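Local coordinates for protein rhamnosidase B (Bacillus sp., PDB 2OKX) that hydrolyses alpha-L-rhamnosidic bonds as a family 78 glycoside hydrolase, probably releasing rhamnose from its substrates, at residues A[50-55]-A[88-93]; A[258-263]-A[290-295]; A[705-710]-A[727-732]; A[839-844]-A[860-865]. All blocks are in the same frame, centred on the assembly; numbering follows the deposited sequence.

Contact 1. Residues A[50-55]-A[88-93]; sequences YVLFVN and NTIAVL
Val51 to Val54 pair with Ile90 to Leu93 as neighbouring antiparallel strands in the N-terminal beta domain. Val51-Leu93 and Phe53-Ala91 are hydrogen-bonded pairs, while Leu52-Val92 and Val54-Ile90 are non-hydrogen-bonded ones. The tightly packed face carries Leu52, Val54, Ile90 and Val92, branched aliphatics that suit a buried sheet. Leu52 CD1 lies 4.0 Å from Val92 CG2, the two side chains crossing obliquely, and Val54 CG1 runs beside Ile90 CD1 at 4.0 Å. The other face is looser around Phe53. Its ring is partly exposed, with a glycerol nearby and Ala91 O at one edge, and Phe53 CB rests on Ala91 CB (3.9 Å), a small methyl that lets the two strands pair closely.

Beyond the strand end, Asn55 takes a left-handed backbone conformation, which asparagine tolerates well. Asn55 N continues the ladder, giving its hydrogen to Thr89 O at 2.7 Å. With CG anti to the carbonyl carbon (chi1 -75°), the amide reaches across too. Asn55 OD1 accepts from Thr89 N at 3.0 Å, the donor standing well above the amide plane. Asn55 ND2 donates to Asn88 OD1 at 2.8 Å, in the carbonyl plane on a lone pair; ND2 also donates to Gln81 O, and Asn88 OD1 accepts from Arg83 N as well. Replacing this asparagine by alanine is likely to leave Thr89 N and Gln81 O without their side-chain mates and Asn88 OD1 with one donor fewer.

Strand 57-62 flanks 49-54 on its far side, strand 22-31 flanks 87-96, and Leu42 of strand 41-47 covers the Leu52-Val54-Ile90 face.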
loop_
_atom_site.group_PDB
_atom_site.type_symbol
_atom_site.label_atom_id
_atom_site.label_comp_id
_atom_site.label_asym_id
_atom_site.label_seq_id
_atom_site.Cartn_x
_atom_site.Cartn_y
_atom_site.Cartn_z
ATOM N N TYR A 50 -5.743 10.373 -13.512
ATOM C CA TYR A 50 -5.416 10.873 -14.843
ATOM C C TYR A 50 -3.920 10.976 -15.127
ATOM O O TYR A 50 -3.096 10.974 -14.215
ATOM C CB TYR A 50 -6.010 12.270 -15.050
ATOM C CG TYR A 50 -5.264 13.359 -14.298
ATOM C CD1 TYR A 50 -5.677 13.777 -13.034
ATOM C CD2 TYR A 50 -4.106 13.928 -14.828
ATOM C CE1 TYR A 50 -4.953 14.734 -12.315
ATOM C CE2 TYR A 50 -3.373 14.881 -14.117
ATOM C CZ TYR A 50 -3.802 15.276 -12.863
ATOM O OH TYR A 50 -3.065 16.199 -12.156
ATOM N N VAL A 51 -3.600 11.075 -16.414
ATOM C CA VAL A 51 -2.241 11.284 -16.903
ATOM C C VAL A 51 -2.408 12.461 -17.873
ATOM O O VAL A 51 -3.133 12.357 -18.868
ATOM C CB VAL A 51 -1.684 10.076 -17.667
ATOM C CG1 VAL A 51 -0.304 10.423 -18.214
ATOM C CG2 VAL A 51 -1.589 8.861 -16.744
ATOM N N LEU A 52 -1.750 13.577 -17.576
ATOM C CA LEU A 52 -1.865 14.788 -18.387
ATOM C C LEU A 52 -0.768 15.024 -19.419
ATOM O O LEU A 52 0.423 14.881 -19.124
ATOM C CB LEU A 52 -1.938 16.008 -17.465
ATOM C CG LEU A 52 -1.875 17.397 -18.114
ATOM C CD1 LEU A 52 -3.147 17.647 -18.922
ATOM C CD2 LEU A 52 -1.714 18.461 -17.030
ATOM N N PHE A 53 -1.189 15.405 -20.626
ATOM C CA PHE A 53 -0.278 15.702 -21.725
ATOM C C PHE A 53 -0.583 17.095 -22.274
ATOM O O PHE A 53 -1.746 17.449 -22.481
ATOM C CB PHE A 53 -0.435 14.699 -22.871
ATOM C CG PHE A 53 -0.094 13.285 -22.507
ATOM C CD1 PHE A 53 -1.034 12.466 -21.890
ATOM C CD2 PHE A 53 1.160 12.759 -22.806
ATOM C CE1 PHE A 53 -0.733 11.141 -21.583
ATOM C CE2 PHE A 53 1.471 11.437 -22.502
ATOM C CZ PHE A 53 0.523 10.627 -21.889
ATOM N N VAL A 54 0.459 17.888 -22.496
ATOM C CA VAL A 54 0.285 19.224 -23.052
ATOM C C VAL A 54 1.164 19.291 -24.288
ATOM O O VAL A 54 2.392 19.265 -24.196
ATOM C CB VAL A 54 0.702 20.325 -22.060
ATOM C CG1 VAL A 54 0.519 21.693 -22.701
ATOM C CG2 VAL A 54 -0.137 20.230 -20.791
ATOM N N ASN A 55 0.519 19.358 -25.447
ATOM C CA ASN A 55 1.215 19.398 -26.721
ATOM C C ASN A 55 2.061 18.150 -26.908
ATOM O O ASN A 55 3.155 18.201 -27.467
ATOM C CB ASN A 55 2.077 20.661 -26.831
ATOM C CG ASN A 55 1.247 21.899 -27.092
ATOM O OD1 ASN A 55 0.388 21.901 -27.974
ATOM N ND2 ASN A 55 1.498 22.959 -26.334
ATOM N N ASN A 88 -2.786 24.861 -29.707
ATOM C CA ASN A 88 -2.230 24.005 -28.665
ATOM C C ASN A 88 -3.181 22.842 -28.420
ATOM O O ASN A 88 -4.391 22.976 -28.601
ATOM C CB ASN A 88 -2.053 24.805 -27.374
ATOM C CG ASN A 88 -0.866 25.747 -27.429
ATOM O OD1 ASN A 88 0.244 25.384 -27.044
ATOM N ND2 ASN A 88 -1.094 26.959 -27.920
ATOM N N THR A 89 -2.632 21.706 -28.004
ATOM C CA THR A 89 -3.447 20.528 -27.745
ATOM C C THR A 89 -3.280 19.967 -26.337
ATOM O O THR A 89 -2.160 19.763 -25.862
ATOM C CB THR A 89 -3.120 19.407 -28.742
ATOM O OG1 THR A 89 -3.341 19.879 -30.077
ATOM C CG2 THR A 89 -3.998 18.187 -28.482
ATOM N N ILE A 90 -4.408 19.726 -25.674
ATOM C CA ILE A 90 -4.415 19.151 -24.337
ATOM C C ILE A 90 -4.963 17.742 -24.491
ATOM O O ILE A 90 -6.028 17.546 -25.082
ATOM C CB ILE A 90 -5.337 19.925 -23.373
ATOM C CG1 ILE A 90 -4.930 21.399 -23.319
ATOM C CG2 ILE A 90 -5.265 19.306 -21.986
ATOM C CD1 ILE A 90 -3.509 21.633 -22.832
ATOM N N ALA A 91 -4.228 16.761 -23.978
ATOM C CA ALA A 91 -4.648 15.367 -24.063
ATOM C C ALA A 91 -4.606 14.754 -22.676
ATOM O O ALA A 91 -3.674 14.994 -21.906
ATOM C CB ALA A 91 -3.731 14.601 -25.000
ATOM N N VAL A 92 -5.618 13.961 -22.350
ATOM C CA VAL A 92 -5.675 13.342 -21.038
ATOM C C VAL A 92 -6.118 11.893 -21.094
ATOM O O VAL A 92 -7.002 11.529 -21.874
ATOM C CB VAL A 92 -6.659 14.083 -20.105
ATOM C CG1 VAL A 92 -6.598 13.478 -18.706
ATOM C CG2 VAL A 92 -6.347 15.573 -20.072
ATOM N N LEU A 93 -5.484 11.069 -20.270
ATOM C CA LEU A 93 -5.844 9.665 -20.162
ATOM C C LEU A 93 -6.471 9.563 -18.783
ATOM O O LEU A 93 -5.836 9.904 -17.787
ATOM C CB LEU A 93 -4.612 8.760 -20.219
ATOM C CG LEU A 93 -4.921 7.289 -19.906
ATOM C CD1 LEU A 93 -5.751 6.697 -21.035
ATOM C CD2 LEU A 93 -3.630 6.500 -19.734
#

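Contact 2. Residues A[258-263]-A[290-295]; sequences VTLGFP and YSLNLA
The rings of Phe262 and Tyr290 meet rim to rim, their planes 83° apart and neither lying over the other's face. Phe262 CE2 approaches Tyr290 CD1 at 3.7 Å, and that tyrosine carbon lies at the edge of the phenylalanine ring; Leu260 O sits at the edge of the Tyr290 ring. The Phe262 ring also meets that of Phe316, at a shallow angle. The rings belong to an antiparallel sheet in which 288-294 is the outermost strand, in a domain whose family and facing sheets are consistent with a galactose-binding-like beta sandwich.

Val258-Leu292 and Leu260-Tyr290 are hydrogen-bonded pairs, each closed by two backbone bonds; Leu292 N to Val258 O, at 2.7 Å, is one of them. Their side chains share the face turned to strands 240-252 and 271-273, where large apolar residues fill the interior of the sandwich. Leu292 CD1 fits against Leu260 CG at 3.7 Å, the two side chains crossing at about a right angle. Further along, Val258 CG2 touches Leu294 CD1 at 4.0 Å. Val271 packs against both rings, and Tyr290 OH is held by Arg288, so the tyrosine keeps its polar end satisfied while its ring is buried.

The opposite face carries the small hydroxyl residues Thr259 and Ser291, fit for a wetter surface. Thr259 CA makes a CH···O contact to Tyr290 O, and a single water joins the hydroxyls, 2.6 Å from Thr259 OG1 and 2.9 Å from Ser291 OG.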
loop_
_atom_site.group_PDB
_atom_site.type_symbol
_atom_site.label_atom_id
_atom_site.label_comp_id
_atom_site.label_asym_id
_atom_site.label_seq_id
_atom_site.Cartn_x
_atom_site.Cartn_y
_atom_site.Cartn_z
ATOM N N VAL A 258 -4.598 -34.799 -16.067
ATOM C CA VAL A 258 -4.851 -33.365 -16.080
ATOM C C VAL A 258 -4.465 -32.805 -14.718
ATOM O O VAL A 258 -4.723 -33.425 -13.688
ATOM C CB VAL A 258 -6.341 -33.058 -16.347
ATOM C CG1 VAL A 258 -6.566 -31.556 -16.402
ATOM C CG2 VAL A 258 -6.779 -33.705 -17.651
ATOM N N THR A 259 -3.831 -31.639 -14.713
ATOM C CA THR A 259 -3.425 -31.030 -13.458
ATOM C C THR A 259 -4.190 -29.740 -13.217
ATOM O O THR A 259 -4.192 -28.839 -14.058
ATOM C CB THR A 259 -1.912 -30.716 -13.445
ATOM O OG1 THR A 259 -1.167 -31.919 -13.675
ATOM C CG2 THR A 259 -1.501 -30.133 -12.093
ATOM N N LEU A 260 -4.859 -29.661 -12.071
ATOM C CA LEU A 260 -5.601 -28.460 -11.715
ATOM C C LEU A 260 -4.663 -27.661 -10.829
ATOM O O LEU A 260 -4.109 -28.198 -9.869
ATOM C CB LEU A 260 -6.871 -28.802 -10.934
ATOM C CG LEU A 260 -7.882 -29.742 -11.595
ATOM C CD1 LEU A 260 -9.083 -29.908 -10.668
ATOM C CD2 LEU A 260 -8.321 -29.181 -12.947
ATOM N N GLY A 261 -4.476 -26.388 -11.161
ATOM C CA GLY A 261 -3.592 -25.546 -10.379
ATOM C C GLY A 261 -4.310 -24.386 -9.724
ATOM O O GLY A 261 -5.196 -23.768 -10.317
ATOM N N PHE A 262 -3.924 -24.092 -8.490
ATOM C CA PHE A 262 -4.515 -22.997 -7.738
ATOM C C PHE A 262 -3.382 -22.143 -7.181
ATOM O O PHE A 262 -2.916 -22.355 -6.059
ATOM C CB PHE A 262 -5.388 -23.558 -6.615
ATOM C CG PHE A 262 -6.603 -24.289 -7.116
ATOM C CD1 PHE A 262 -7.755 -23.591 -7.463
ATOM C CD2 PHE A 262 -6.575 -25.668 -7.296
ATOM C CE1 PHE A 262 -8.870 -24.258 -7.985
ATOM C CE2 PHE A 262 -7.681 -26.346 -7.820
ATOM C CZ PHE A 262 -8.829 -25.637 -8.165
ATOM N N PRO A 263 -2.916 -21.167 -7.978
ATOM C CA PRO A 263 -1.830 -20.256 -7.608
ATOM C C PRO A 263 -2.003 -19.660 -6.218
ATOM O O PRO A 263 -1.028 -19.479 -5.487
ATOM C CB PRO A 263 -1.894 -19.190 -8.696
ATOM C CG PRO A 263 -2.363 -19.967 -9.883
ATOM C CD PRO A 263 -3.473 -20.800 -9.291
ATOM N N TYR A 290 -3.764 -30.357 -8.083
ATOM C CA TYR A 290 -4.400 -31.669 -8.039
ATOM C C TYR A 290 -4.050 -32.431 -9.306
ATOM O O TYR A 290 -4.023 -31.856 -10.395
ATOM C CB TYR A 290 -5.926 -31.550 -7.960
ATOM C CG TYR A 290 -6.473 -30.973 -6.677
ATOM C CD1 TYR A 290 -6.452 -29.599 -6.435
ATOM C CD2 TYR A 290 -7.055 -31.802 -5.719
ATOM C CE1 TYR A 290 -7.007 -29.066 -5.265
ATOM C CE2 TYR A 290 -7.607 -31.283 -4.554
ATOM C CZ TYR A 290 -7.583 -29.919 -4.331
ATOM O OH TYR A 290 -8.148 -29.419 -3.178
ATOM N N SER A 291 -3.789 -33.724 -9.157
ATOM C CA SER A 291 -3.468 -34.578 -10.290
ATOM C C SER A 291 -4.709 -35.412 -10.581
ATOM O O SER A 291 -5.244 -36.066 -9.686
ATOM C CB SER A 291 -2.289 -35.496 -9.952
ATOM O OG SER A 291 -1.899 -36.254 -11.086
ATOM N N LEU A 292 -5.174 -35.381 -11.825
ATOM C CA LEU A 292 -6.365 -36.136 -12.202
ATOM C C LEU A 292 -6.054 -37.125 -13.317
ATOM O O LEU A 292 -5.616 -36.734 -14.395
ATOM C CB LEU A 292 -7.470 -35.185 -12.672
ATOM C CG LEU A 292 -7.791 -33.966 -11.802
ATOM C CD1 LEU A 292 -8.897 -33.155 -12.456
ATOM C CD2 LEU A 292 -8.204 -34.410 -10.410
ATOM N N ASN A 293 -6.281 -38.405 -13.048
ATOM C CA ASN A 293 -6.050 -39.451 -14.038
ATOM C C ASN A 293 -7.420 -39.745 -14.640
ATOM O O ASN A 293 -8.149 -40.612 -14.162
ATOM C CB ASN A 293 -5.476 -40.693 -13.355
ATOM C CG ASN A 293 -5.067 -41.764 -14.343
ATOM O OD1 ASN A 293 -4.415 -41.482 -15.352
ATOM N ND2 ASN A 293 -5.436 -43.007 -14.053
ATOM N N LEU A 294 -7.762 -39.006 -15.690
ATOM C CA LEU A 294 -9.061 -39.132 -16.333
ATOM C C LEU A 294 -9.080 -39.948 -17.620
ATOM O O LEU A 294 -8.041 -40.222 -18.224
ATOM C CB LEU A 294 -9.614 -37.737 -16.631
ATOM C CG LEU A 294 -9.585 -36.730 -15.479
ATOM C CD1 LEU A 294 -10.037 -35.369 -15.982
ATOM C CD2 LEU A 294 -10.478 -37.210 -14.349
ATOM N N ALA A 295 -10.287 -40.329 -18.026
ATOM C CA ALA A 295 -10.502 -41.077 -19.253
ATOM C C ALA A 295 -11.138 -40.074 -20.203
ATOM O O ALA A 295 -11.656 -39.047 -19.760
ATOM C CB ALA A 295 -11.447 -42.241 -19.008
HETATM O O HOH W 1 -0.579 -33.993 -12.270
#

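Contact 3. Residues A[705-710]-A[727-732]; sequences ALRDSR and ARADLL
Leu706 and Ala729 form the heart of this helix pair. The methyl of Ala729 faces Leu706, CB to CB at 4.0 Å, and because alanine is so small the leucine can lie right against the opposing backbone: Leu706 CD1 reaches Ala729 CA at 3.9 Å. The leucine's CG stands anti to its own carbonyl carbon (chi1 -71°), a common helical choice that carries the branch over to the facing helix. Farther along, Leu706 CD1 comes within 4.5 Å of Leu732 CD1. Helices 696-715 and 723-739 are consecutive and run antiparallel, 156° between their directions and 9.1 Å between their axes at this point, as successive helices do in the (alpha/alpha)6 barrel of this glycosidase clan.

Arg707 closes the solvent side. Its chain, extended from CG to NE, passes along Ala729 CB, so that the aliphatic part packs while the charged end stays near water; NE lies 3.7 Å from that methyl. Asp730 OD1 is 4.1 Å from Arg707 NH1, beyond a salt bridge, with carboxylate and guanidinium nearly perpendicular. One water spans the gap, accepting from Arg707 NE at 3.0 Å in the guanidinium plane and donating to Asp730 OD1. A leucine in place of Arg707 would probably leave the water without its N-H donor and the Asp730 charge without the nearby positive group. Leu706 also touches Leu661 of helix 647-665 and Phe725 of helix 723-739.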
loop_
_atom_site.group_PDB
_atom_site.type_symbol
_atom_site.label_atom_id
_atom_site.label_comp_id
_atom_site.label_asym_id
_atom_site.label_seq_id
_atom_site.Cartn_x
_atom_site.Cartn_y
_atom_site.Cartn_z
ATOM N N ALA A 705 -3.706 9.070 25.174
ATOM C CA ALA A 705 -4.351 9.875 24.142
ATOM C C ALA A 705 -5.138 11.010 24.794
ATOM O O ALA A 705 -5.112 12.148 24.330
ATOM C CB ALA A 705 -5.280 9.007 23.304
ATOM N N LEU A 706 -5.841 10.688 25.875
ATOM C CA LEU A 706 -6.627 11.680 26.602
ATOM C C LEU A 706 -5.723 12.791 27.125
ATOM O O LEU A 706 -6.094 13.964 27.117
ATOM C CB LEU A 706 -7.352 11.012 27.771
ATOM C CG LEU A 706 -8.498 10.080 27.378
ATOM C CD1 LEU A 706 -8.847 9.162 28.538
ATOM C CD2 LEU A 706 -9.693 10.918 26.947
ATOM N N ARG A 707 -4.536 12.410 27.583
ATOM C CA ARG A 707 -3.580 13.379 28.106
ATOM C C ARG A 707 -2.883 14.142 26.981
ATOM O O ARG A 707 -2.757 15.367 27.038
ATOM C CB ARG A 707 -2.559 12.667 28.995
ATOM C CG ARG A 707 -3.172 12.160 30.287
ATOM C CD ARG A 707 -2.275 11.185 31.017
ATOM N NE ARG A 707 -2.841 10.821 32.314
ATOM C CZ ARG A 707 -2.426 9.798 33.054
ATOM N NH1 ARG A 707 -3.002 9.552 34.222
ATOM N NH2 ARG A 707 -1.447 9.014 32.621
ATOM N N ASP A 708 -2.441 13.421 25.954
ATOM C CA ASP A 708 -1.774 14.054 24.820
ATOM C C ASP A 708 -2.671 15.113 24.180
ATOM O O ASP A 708 -2.183 16.101 23.629
ATOM C CB ASP A 708 -1.399 13.006 23.765
ATOM C CG ASP A 708 -0.220 12.146 24.181
ATOM O OD1 ASP A 708 0.016 11.108 23.527
ATOM O OD2 ASP A 708 0.476 12.506 25.152
ATOM N N SER A 709 -3.985 14.908 24.261
ATOM C CA SER A 709 -4.947 15.840 23.669
ATOM C C SER A 709 -4.849 17.247 24.258
ATOM O O SER A 709 -5.166 18.230 23.589
ATOM C CB SER A 709 -6.375 15.316 23.849
ATOM O OG SER A 709 -6.767 15.348 25.211
ATOM N N ARG A 710 -4.417 17.341 25.510
ATOM C CA ARG A 710 -4.286 18.640 26.162
ATOM C C ARG A 710 -3.350 19.555 25.381
ATOM O O ARG A 710 -3.640 20.738 25.191
ATOM C CB ARG A 710 -3.776 18.467 27.596
ATOM C CG ARG A 710 -3.394 19.775 28.287
ATOM C CD ARG A 710 -3.513 19.655 29.799
ATOM N NE ARG A 710 -4.912 19.637 30.221
ATOM C CZ ARG A 710 -5.324 19.390 31.461
ATOM N NH1 ARG A 710 -6.620 19.399 31.740
ATOM N NH2 ARG A 710 -4.446 19.122 32.419
ATOM N N ALA A 727 -9.309 14.250 33.682
ATOM C CA ALA A 727 -9.910 13.582 34.833
ATOM C C ALA A 727 -10.194 12.119 34.504
ATOM O O ALA A 727 -9.851 11.216 35.272
ATOM C CB ALA A 727 -11.200 14.286 35.228
ATOM N N ARG A 728 -10.827 11.898 33.358
ATOM C CA ARG A 728 -11.157 10.554 32.903
ATOM C C ARG A 728 -9.905 9.692 32.777
ATOM O O ARG A 728 -9.931 8.494 33.062
ATOM C CB ARG A 728 -11.874 10.635 31.557
ATOM C CG ARG A 728 -13.311 11.118 31.653
ATOM C CD ARG A 728 -14.213 10.001 32.151
ATOM N NE ARG A 728 -15.342 9.798 31.248
ATOM C CZ ARG A 728 -15.944 8.632 31.054
ATOM N NH1 ARG A 728 -15.527 7.552 31.702
ATOM N NH2 ARG A 728 -16.957 8.540 30.205
ATOM N N ALA A 729 -8.805 10.308 32.355
ATOM C CA ALA A 729 -7.544 9.595 32.198
ATOM C C ALA A 729 -7.089 9.026 33.537
ATOM O O ALA A 729 -6.647 7.876 33.619
ATOM C CB ALA A 729 -6.477 10.533 31.630
ATOM N N ASP A 730 -7.201 9.835 34.587
ATOM C CA ASP A 730 -6.811 9.406 35.926
ATOM C C ASP A 730 -7.683 8.244 36.383
ATOM O O ASP A 730 -7.181 7.238 36.883
ATOM C CB ASP A 730 -6.940 10.565 36.917
ATOM C CG ASP A 730 -5.876 11.624 36.716
ATOM O OD1 ASP A 730 -5.790 12.181 35.604
ATOM O OD2 ASP A 730 -5.123 11.901 37.673
ATOM N N LEU A 731 -8.992 8.395 36.210
ATOM C CA LEU A 731 -9.940 7.361 36.599
ATOM C C LEU A 731 -9.642 6.070 35.849
ATOM O O LEU A 731 -9.646 4.985 36.434
ATOM C CB LEU A 731 -11.373 7.809 36.291
ATOM C CG LEU A 731 -11.895 9.033 37.047
ATOM C CD1 LEU A 731 -13.298 9.368 36.569
ATOM C CD2 LEU A 731 -11.895 8.756 38.544
ATOM N N LEU A 732 -9.375 6.198 34.552
ATOM C CA LEU A 732 -9.078 5.040 33.722
ATOM C C LEU A 732 -7.777 4.384 34.176
ATOM O O LEU A 732 -7.723 3.173 34.379
ATOM C CB LEU A 732 -8.961 5.457 32.252
ATOM C CG LEU A 732 -9.466 4.459 31.201
ATOM C CD1 LEU A 732 -8.949 4.871 29.828
ATOM C CD2 LEU A 732 -9.008 3.050 31.537
HETATM O O HOH W 2 -4.709 12.930 33.355
#

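Contact 4. Residues A[839-844]-A[860-865]; sequences CWEMYP and HCHAWS
His860 turns the edge of its imidazole toward the face of Trp840 in an offset edge-to-face pair, planes 73° apart. A water links the two rings, accepting from Trp840 NE1 at 3.0 Å and lying 2.8 Å from His860 ND1. The other ring nitrogen bonds Gln477, so both polar ends of this buried histidine are satisfied. Cys861 lays its CA against Cys839 O, and that carbonyl takes its hydrogen bond from the next residue, His862 N, at 2.9 Å. The His862 ring then lies flat over the Glu841 side chain: Glu841 CG sits 3.4 Å from the centroid of the His862 ring, almost on the ring normal, a CH-pi contact, and the carboxylate is stacked nearly parallel to the imidazole. That carboxylate is fixed by a salt bridge to Arg858 and by the backbone N of Ser859.

Trp864 holds its CG in the crowded position between N and C (chi1 80°), which brings its indole edge to the other segment. Its NE1 gives a hydrogen to Glu841 O at 3.2 Å, on a lone pair and in the ring plane. Ser865 is small enough to fit beside Cys839 CB, and Ser865 OG donates its hydrogen to Trp840 O at 2.6 Å.

Carbonyls of three consecutive residues are thus gripped. Asp579 touches both His862 and Trp864, and a glycerol lies beside His862, consistent with loops lining the substrate pocket of the (alpha/alpha)6 barrel.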
loop_
_atom_site.group_PDB
_atom_site.type_symbol
_atom_site.label_atom_id
_atom_site.label_comp_id
_atom_site.label_asym_id
_atom_site.label_seq_id
_atom_site.Cartn_x
_atom_site.Cartn_y
_atom_site.Cartn_z
ATOM N N CYS A 839 12.981 -1.974 5.121
ATOM C CA CYS A 839 12.596 -2.614 6.375
ATOM C C CYS A 839 11.344 -3.474 6.278
ATOM O O CYS A 839 10.299 -3.029 5.789
ATOM C CB CYS A 839 12.399 -1.551 7.455
ATOM S SG CYS A 839 13.859 -0.517 7.668
ATOM N N TRP A 840 11.460 -4.698 6.782
ATOM C CA TRP A 840 10.371 -5.668 6.758
ATOM C C TRP A 840 9.160 -5.261 7.572
ATOM O O TRP A 840 9.277 -4.614 8.610
ATOM C CB TRP A 840 10.846 -7.027 7.276
ATOM C CG TRP A 840 11.939 -7.656 6.480
ATOM C CD1 TRP A 840 12.407 -7.264 5.255
ATOM C CD2 TRP A 840 12.700 -8.808 6.850
ATOM N NE1 TRP A 840 13.417 -8.104 4.844
ATOM C CE2 TRP A 840 13.615 -9.060 5.805
ATOM C CE3 TRP A 840 12.697 -9.653 7.968
ATOM C CZ2 TRP A 840 14.523 -10.124 5.845
ATOM C CZ3 TRP A 840 13.601 -10.711 8.008
ATOM C CH2 TRP A 840 14.501 -10.935 6.950
ATOM N N GLU A 841 7.994 -5.684 7.099
ATOM C CA GLU A 841 6.736 -5.407 7.772
ATOM C C GLU A 841 6.708 -6.122 9.123
ATOM O O GLU A 841 6.259 -5.567 10.123
ATOM C CB GLU A 841 5.581 -5.911 6.904
ATOM C CG GLU A 841 4.198 -5.741 7.500
ATOM C CD GLU A 841 3.124 -6.401 6.641
ATOM O OE1 GLU A 841 1.926 -6.156 6.886
ATOM O OE2 GLU A 841 3.482 -7.170 5.719
ATOM N N MET A 842 7.183 -7.361 9.138
ATOM C CA MET A 842 7.185 -8.163 10.356
ATOM C C MET A 842 8.469 -8.958 10.490
ATOM O O MET A 842 9.278 -9.022 9.557
ATOM C CB MET A 842 6.010 -9.147 10.338
ATOM C CG MET A 842 4.645 -8.504 10.168
ATOM S SD MET A 842 3.374 -9.737 9.789
ATOM C CE MET A 842 3.831 -10.131 8.091
ATOM N N TYR A 843 8.643 -9.569 11.660
ATOM C CA TYR A 843 9.807 -10.398 11.929
ATOM C C TYR A 843 9.491 -11.835 11.535
ATOM O O TYR A 843 8.324 -12.226 11.469
ATOM C CB TYR A 843 10.170 -10.346 13.415
ATOM C CG TYR A 843 10.772 -9.033 13.849
ATOM C CD1 TYR A 843 10.320 -8.381 14.997
ATOM C CD2 TYR A 843 11.800 -8.441 13.113
ATOM C CE1 TYR A 843 10.876 -7.171 15.402
ATOM C CE2 TYR A 843 12.364 -7.233 13.510
ATOM C CZ TYR A 843 11.895 -6.603 14.655
ATOM O OH TYR A 843 12.446 -5.403 15.046
ATOM N N PRO A 844 10.528 -12.635 11.252
ATOM C CA PRO A 844 10.328 -14.035 10.870
ATOM C C PRO A 844 9.846 -14.855 12.062
ATOM O O PRO A 844 9.927 -14.409 13.208
ATOM C CB PRO A 844 11.722 -14.478 10.425
ATOM C CG PRO A 844 12.368 -13.215 9.979
ATOM C CD PRO A 844 11.925 -12.230 11.033
ATOM N N HIS A 860 8.062 -6.556 2.337
ATOM C CA HIS A 860 9.467 -6.354 2.668
ATOM C C HIS A 860 9.812 -4.877 2.795
ATOM O O HIS A 860 10.966 -4.526 3.041
ATOM C CB HIS A 860 10.358 -7.002 1.603
ATOM C CG HIS A 860 10.375 -8.496 1.664
ATOM N ND1 HIS A 860 11.495 -9.213 2.033
ATOM C CD2 HIS A 860 9.398 -9.409 1.451
ATOM C CE1 HIS A 860 11.203 -10.501 2.047
ATOM N NE2 HIS A 860 9.938 -10.648 1.699
ATOM N N CYS A 861 8.813 -4.015 2.634
ATOM C CA CYS A 861 9.036 -2.575 2.709
ATOM C C CYS A 861 7.867 -1.876 3.406
ATOM O O CYS A 861 6.891 -1.504 2.761
ATOM C CB CYS A 861 9.217 -2.011 1.289
ATOM S SG CYS A 861 9.601 -0.234 1.187
ATOM N N HIS A 862 7.976 -1.714 4.724
ATOM C CA HIS A 862 6.944 -1.063 5.539
ATOM C C HIS A 862 7.636 0.018 6.360
ATOM O O HIS A 862 8.383 -0.291 7.287
ATOM C CB HIS A 862 6.288 -2.075 6.492
ATOM C CG HIS A 862 4.920 -2.513 6.069
ATOM N ND1 HIS A 862 3.794 -2.286 6.833
ATOM C CD2 HIS A 862 4.498 -3.176 4.968
ATOM C CE1 HIS A 862 2.738 -2.791 6.221
ATOM N NE2 HIS A 862 3.138 -3.337 5.086
ATOM N N ALA A 863 7.387 1.279 6.024
ATOM C CA ALA A 863 8.032 2.377 6.735
ATOM C C ALA A 863 7.671 2.441 8.212
ATOM O O ALA A 863 8.328 3.145 8.976
ATOM C CB ALA A 863 7.719 3.717 6.054
ATOM N N TRP A 864 6.636 1.720 8.634
ATOM C CA TRP A 864 6.293 1.754 10.048
ATOM C C TRP A 864 7.379 0.999 10.826
ATOM O O TRP A 864 7.431 1.042 12.058
ATOM C CB TRP A 864 4.882 1.171 10.284
ATOM C CG TRP A 864 4.731 -0.333 10.316
ATOM C CD1 TRP A 864 5.640 -1.278 9.922
ATOM C CD2 TRP A 864 3.579 -1.057 10.776
ATOM N NE1 TRP A 864 5.126 -2.544 10.112
ATOM C CE2 TRP A 864 3.862 -2.435 10.635
ATOM C CE3 TRP A 864 2.334 -0.671 11.293
ATOM C CZ2 TRP A 864 2.945 -3.432 10.994
ATOM C CZ3 TRP A 864 1.419 -1.662 11.653
ATOM C CH2 TRP A 864 1.733 -3.028 11.501
ATOM N N SER A 865 8.273 0.355 10.075
ATOM C CA SER A 865 9.385 -0.421 10.627
ATOM C C SER A 865 10.733 0.307 10.520
ATOM O O SER A 865 11.771 -0.277 10.834
ATOM C CB SER A 865 9.521 -1.753 9.878
ATOM O OG SER A 865 8.385 -2.583 10.043
HETATM O O HOH W 3 13.968 -7.940 1.904
#

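In the fold
Contacts 1 and 2 both join antiparallel strands, but in separate domains whose contact centres are 49 Å apart: contact 1 pairs strands inside its sheet, contact 2 takes in an outermost strand with one wetter face. Contacts 3 and 4 share the glycosidase domain, about 17 Å apart at their nearest atoms. Contact 3 is a partly buried helix pairing toward the protein's periphery, relying on apolar contact and one bridging water. Contact 4, nearest the chain's centre and wholly buried, joins a loop to a loop ending in a 3-10 turn, through one backbone bond, two side-chain-to-carbonyl bonds and ring stacking. Backbone ladders dominate in the sheets, whereas the central loops rely more on individual side chains.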